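Local atomic coordinates of Ice-binding protein (Flavobacteriaceae bacterium, PDB entry 5UYT), a protein that probably binds ice crystals and limits their growth, as an antifreeze protein built from two ice-binding beta-solenoid domains. Residues D63-I66 / A67-L71; G254-A257 / D258-N261. One frame throughout, in Å; residues are numbered along the deposited sequence.

Contact 1: residues D63-I66 / A67-L71; sequences DLLI and AYNLL
Leu65 and Asn69 meet one helical turn apart, brought together by different first torsions. Leu65 has CG anti to its own N (chi1 -177°). Asn69 instead turns CG beside its N (chi1 -73°). The two side chains cross obliquely, and Leu65 CG lies 4.1 Å from Asn69 ND2. This is van der Waals contact between an isobutyl group and the nitrogen end of an amide. The second pair is Ile66 and Leu70. The CG2 branch of Ile66 touches CD1 of Leu70 at 4.3 Å. Leu70 CG also lies 3.4 Å from Ile66 O, in the preceding turn.

The frame under both pairs is the alpha-helix 55-73. Four successive i to i+4 bonds join the two segments. Ala67 N gives to Asp63 O at 2.9 Å, with an N-H...O angle of 169°. Tyr68 N gives to Leu64 O at 2.8 Å, Asn69 N to Leu65 O at 3.0 Å and Leu70 N to Ile66 O at 3.1 Å.

The helix is two-sided. Leu64 and Leu71 pack on Val167 of strand 165-168, and Leu71 also reaches Phe147. Tyr68 is buried and its OH is hydrogen-bonded to Glu151. Asp63 OD2 bonds to the backbone N of Ala8, tying the helix to the N-terminal segment. Leu65, Ile66, Asn69 and Leu70 are exposed, though Leu70 touches Pro4.

A helix lying along the beta-helix is a feature of this ice-binding family. Here the main-chain bonds carry the polar link between the turns. The side-chain contacts of Leu65 with Asn69 and of Ile66 with Leu70 are of van der Waals kind. Asp63 and Tyr68 add polar ties outside the helix, to Ala8 N and Glu151.

Contact 2: residues G254-A257 / D258-N261; sequences GFQA and DNVN
Gln256 and Asn259 meet across a short 3-10 turn at a corner of the right-handed beta-solenoid, between strands 252-253 and 260-261. Two i to i+3 bonds close the turn. Asn259 N gives to Gln256 O at 2.8 Å, and Val260 N gives to Ala257 O at 3.0 Å.

The inner side is the packed one. Val260 is buried, and its CG2 lies 3.6 Å from Gln256 O. The same methyl meets Phe255 CB at 4.3 Å and approaches the ring obliquely. Phe255 and Val260 both pack on Val241 of the adjoining coil.

The outer side is looser. Ala257 and Asp258 are exposed. Gln256 is exposed too, and its side chain lies about 3 Å from a nitrate ion, probably taken up from the crystallisation liquor. The Gln256 and Asn259 side chains run in the same direction next to each other, with their amide planes 74° apart. Gln256 OE1 stands 3.4 Å from Asn259 ND2, but the angle is too poor for a hydrogen bond; ND2 bonds instead to Thr239 O.

From the N terminus, the chain enters the first ice-binding domain, where contact 1 lies within helix 55-73. It closes no loop beyond one helical turn. That helix runs beside the solenoid and meets strands 146-150 and 165-168, which come much later in sequence. The chain then passes into the second domain. There contact 2 closes the tight corner between strands 252-253 and 260-261, next to strands 233-236 and 240-242 of the preceding coil. The contacts are in series and neither nest nor cross. They lie on opposite sides of the chain's centre. The centres of contact 1 and contact 2 are about 64 Å apart.

Contact 1: residues D63-I66 / A67-L71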
loop_
_atom_site.group_PDB
_atom_site.type_symbol
_atom_site.label_atom_id
_atom_site.label_comp_id
_atom_site.label_asym_id
_atom_site.label_seq_id
_atom_site.Cartn_x
_atom_site.Cartn_y
_atom_site.Cartn_z
ATOM N N ASP A 63 23.296 3.090 -9.278
ATOM C CA ASP A 63 22.720 1.930 -9.949
ATOM C C ASP A 63 21.872 2.306 -11.162
ATOM O O ASP A 63 21.778 1.516 -12.116
ATOM C CB ASP A 63 21.938 1.049 -8.959
ATOM C CG ASP A 63 22.855 0.389 -7.932
ATOM O OD1 ASP A 63 24.097 0.424 -8.144
ATOM O OD2 ASP A 63 22.357 -0.134 -6.915
ATOM N N LEU A 64 21.277 3.502 -11.148
ATOM C CA LEU A 64 20.505 3.980 -12.312
ATOM C C LEU A 64 21.466 4.214 -13.486
ATOM O O LEU A 64 21.150 3.895 -14.635
ATOM C CB LEU A 64 19.710 5.261 -12.011
ATOM C CG LEU A 64 18.919 5.875 -13.188
ATOM C CD1 LEU A 64 17.953 4.868 -13.797
ATOM C CD2 LEU A 64 18.166 7.128 -12.763
ATOM N N LEU A 65 22.632 4.779 -13.173
ATOM C CA LEU A 65 23.703 4.961 -14.176
ATOM C C LEU A 65 24.123 3.635 -14.828
ATOM O O LEU A 65 24.165 3.533 -16.064
ATOM C CB LEU A 65 24.896 5.662 -13.546
ATOM C CG LEU A 65 26.044 5.972 -14.515
ATOM C CD1 LEU A 65 25.607 6.945 -15.603
ATOM C CD2 LEU A 65 27.231 6.499 -13.724
ATOM N N ILE A 66 24.427 2.634 -14.000
ATOM C CA ILE A 66 24.762 1.283 -14.472
ATOM C C ILE A 66 23.651 0.691 -15.370
ATOM O O ILE A 66 23.959 0.150 -16.452
ATOM C CB ILE A 66 25.045 0.331 -13.283
ATOM C CG1 ILE A 66 26.364 0.709 -12.592
ATOM C CG2 ILE A 66 25.119 -1.122 -13.748
ATOM C CD1 ILE A 66 26.484 0.120 -11.202
ATOM N N ALA A 67 22.393 0.787 -14.904
ATOM C CA ALA A 67 21.203 0.405 -15.685
ATOM C C ALA A 67 21.149 1.127 -17.043
ATOM O O ALA A 67 20.952 0.473 -18.079
ATOM C CB ALA A 67 19.909 0.651 -14.896
ATOM N N TYR A 68 21.309 2.456 -17.029
ATOM C CA TYR A 68 21.271 3.256 -18.256
ATOM C C TYR A 68 22.300 2.737 -19.279
ATOM O O TYR A 68 21.979 2.569 -20.461
ATOM C CB TYR A 68 21.516 4.764 -18.001
ATOM C CG TYR A 68 21.704 5.486 -19.319
ATOM C CD1 TYR A 68 20.601 5.849 -20.085
ATOM C CD2 TYR A 68 22.989 5.711 -19.851
ATOM C CE1 TYR A 68 20.746 6.447 -21.318
ATOM C CE2 TYR A 68 23.144 6.307 -21.090
ATOM C CZ TYR A 68 22.023 6.679 -21.815
ATOM O OH TYR A 68 22.170 7.269 -23.055
ATOM N N ASN A 69 23.521 2.492 -18.810
ATOM C CA ASN A 69 24.606 2.052 -19.674
ATOM C C ASN A 69 24.348 0.681 -20.291
ATOM O O ASN A 69 24.674 0.466 -21.460
ATOM C CB ASN A 69 25.946 2.096 -18.943
ATOM C CG ASN A 69 26.445 3.509 -18.740
ATOM O OD1 ASN A 69 26.119 4.407 -19.508
ATOM N ND2 ASN A 69 27.242 3.715 -17.705
ATOM N N LEU A 70 23.738 -0.223 -19.522
ATOM C CA LEU A 70 23.332 -1.524 -20.054
ATOM C C LEU A 70 22.223 -1.362 -21.094
ATOM O O LEU A 70 22.238 -2.025 -22.139
ATOM C CB LEU A 70 22.874 -2.458 -18.939
ATOM C CG LEU A 70 23.909 -2.958 -17.926
ATOM C CD1 LEU A 70 23.157 -3.488 -16.705
ATOM C CD2 LEU A 70 24.813 -4.012 -18.549
ATOM N N LEU A 71 21.266 -0.474 -20.812
ATOM C CA LEU A 71 20.236 -0.132 -21.804
ATOM C C LEU A 71 20.864 0.440 -23.104
ATOM O O LEU A 71 20.480 0.059 -24.236
ATOM C CB LEU A 71 19.200 0.833 -21.211
ATOM C CG LEU A 71 18.332 0.184 -20.123
ATOM C CD1 LEU A 71 17.368 1.182 -19.493
ATOM C CD2 LEU A 71 17.562 -0.986 -20.707
#

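Contact 2: residues G254-A257 / D258-N261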
loop_
_atom_site.group_PDB
_atom_site.type_symbol
_atom_site.label_atom_id
_atom_site.label_comp_id
_atom_site.label_asym_id
_atom_site.label_seq_id
_atom_site.Cartn_x
_atom_site.Cartn_y
_atom_site.Cartn_z
ATOM N N GLY A 254 -25.996 -5.641 27.537
ATOM C CA GLY A 254 -26.540 -5.307 26.240
ATOM C C GLY A 254 -26.351 -6.340 25.137
ATOM O O GLY A 254 -27.000 -6.235 24.086
ATOM N N PHE A 255 -25.451 -7.317 25.343
ATOM C CA PHE A 255 -25.304 -8.403 24.363
ATOM C C PHE A 255 -26.310 -9.512 24.670
ATOM O O PHE A 255 -26.457 -9.927 25.816
ATOM C CB PHE A 255 -23.895 -8.986 24.399
ATOM C CG PHE A 255 -22.845 -8.027 23.912
ATOM C CD1 PHE A 255 -22.511 -8.006 22.566
ATOM C CD2 PHE A 255 -22.272 -7.103 24.767
ATOM C CE1 PHE A 255 -21.588 -7.072 22.057
ATOM C CE2 PHE A 255 -21.326 -6.182 24.287
ATOM C CZ PHE A 255 -20.985 -6.162 22.913
ATOM N N GLN A 256 -27.009 -9.969 23.636
ATOM C CA GLN A 256 -28.032 -11.003 23.801
ATOM C C GLN A 256 -27.397 -12.329 23.495
ATOM O O GLN A 256 -26.777 -12.504 22.395
ATOM C CB GLN A 256 -29.220 -10.718 22.883
ATOM C CG GLN A 256 -29.890 -9.391 23.232
ATOM C CD GLN A 256 -30.994 -9.034 22.238
ATOM O OE1 GLN A 256 -30.746 -8.795 21.032
ATOM N NE2 GLN A 256 -32.224 -8.988 22.730
ATOM N N ALA A 257 -27.481 -13.245 24.462
ATOM C CA ALA A 257 -26.725 -14.513 24.391
ATOM C C ALA A 257 -27.014 -15.244 23.093
ATOM O O ALA A 257 -26.109 -15.813 22.487
ATOM C CB ALA A 257 -27.060 -15.436 25.568
ATOM N N ASP A 258 -28.265 -15.260 22.665
ATOM C CA ASP A 258 -28.559 -16.052 21.456
ATOM C C ASP A 258 -28.008 -15.421 20.163
ATOM O O ASP A 258 -28.050 -16.056 19.108
ATOM C CB ASP A 258 -30.082 -16.287 21.343
ATOM C CG ASP A 258 -30.611 -17.264 22.383
ATOM O OD1 ASP A 258 -29.816 -17.889 23.102
ATOM O OD2 ASP A 258 -31.855 -17.376 22.496
ATOM N N ASN A 259 -27.497 -14.192 20.265
ATOM C CA ASN A 259 -26.913 -13.527 19.123
ATOM C C ASN A 259 -25.398 -13.622 19.156
ATOM O O ASN A 259 -24.742 -13.007 18.312
ATOM C CB ASN A 259 -27.263 -12.030 19.124
ATOM C CG ASN A 259 -28.723 -11.765 18.803
ATOM O OD1 ASN A 259 -29.529 -12.700 18.705
ATOM N ND2 ASN A 259 -29.066 -10.461 18.578
ATOM N N VAL A 260 -24.846 -14.359 20.128
ATOM C CA VAL A 260 -23.379 -14.428 20.272
ATOM C C VAL A 260 -22.983 -15.891 20.142
ATOM O O VAL A 260 -23.372 -16.730 20.967
ATOM C CB VAL A 260 -22.890 -13.827 21.621
ATOM C CG1 VAL A 260 -21.386 -14.114 21.832
ATOM C CG2 VAL A 260 -23.202 -12.325 21.701
ATOM N N ASN A 261 -22.269 -16.206 19.060
ATOM C CA ASN A 261 -21.719 -17.542 18.841
ATOM C C ASN A 261 -20.392 -17.547 19.597
ATOM O O ASN A 261 -19.317 -17.325 19.011
ATOM C CB ASN A 261 -21.486 -17.817 17.348
ATOM C CG ASN A 261 -20.891 -19.200 17.104
ATOM O OD1 ASN A 261 -20.909 -20.090 18.002
ATOM N ND2 ASN A 261 -20.306 -19.393 15.916
#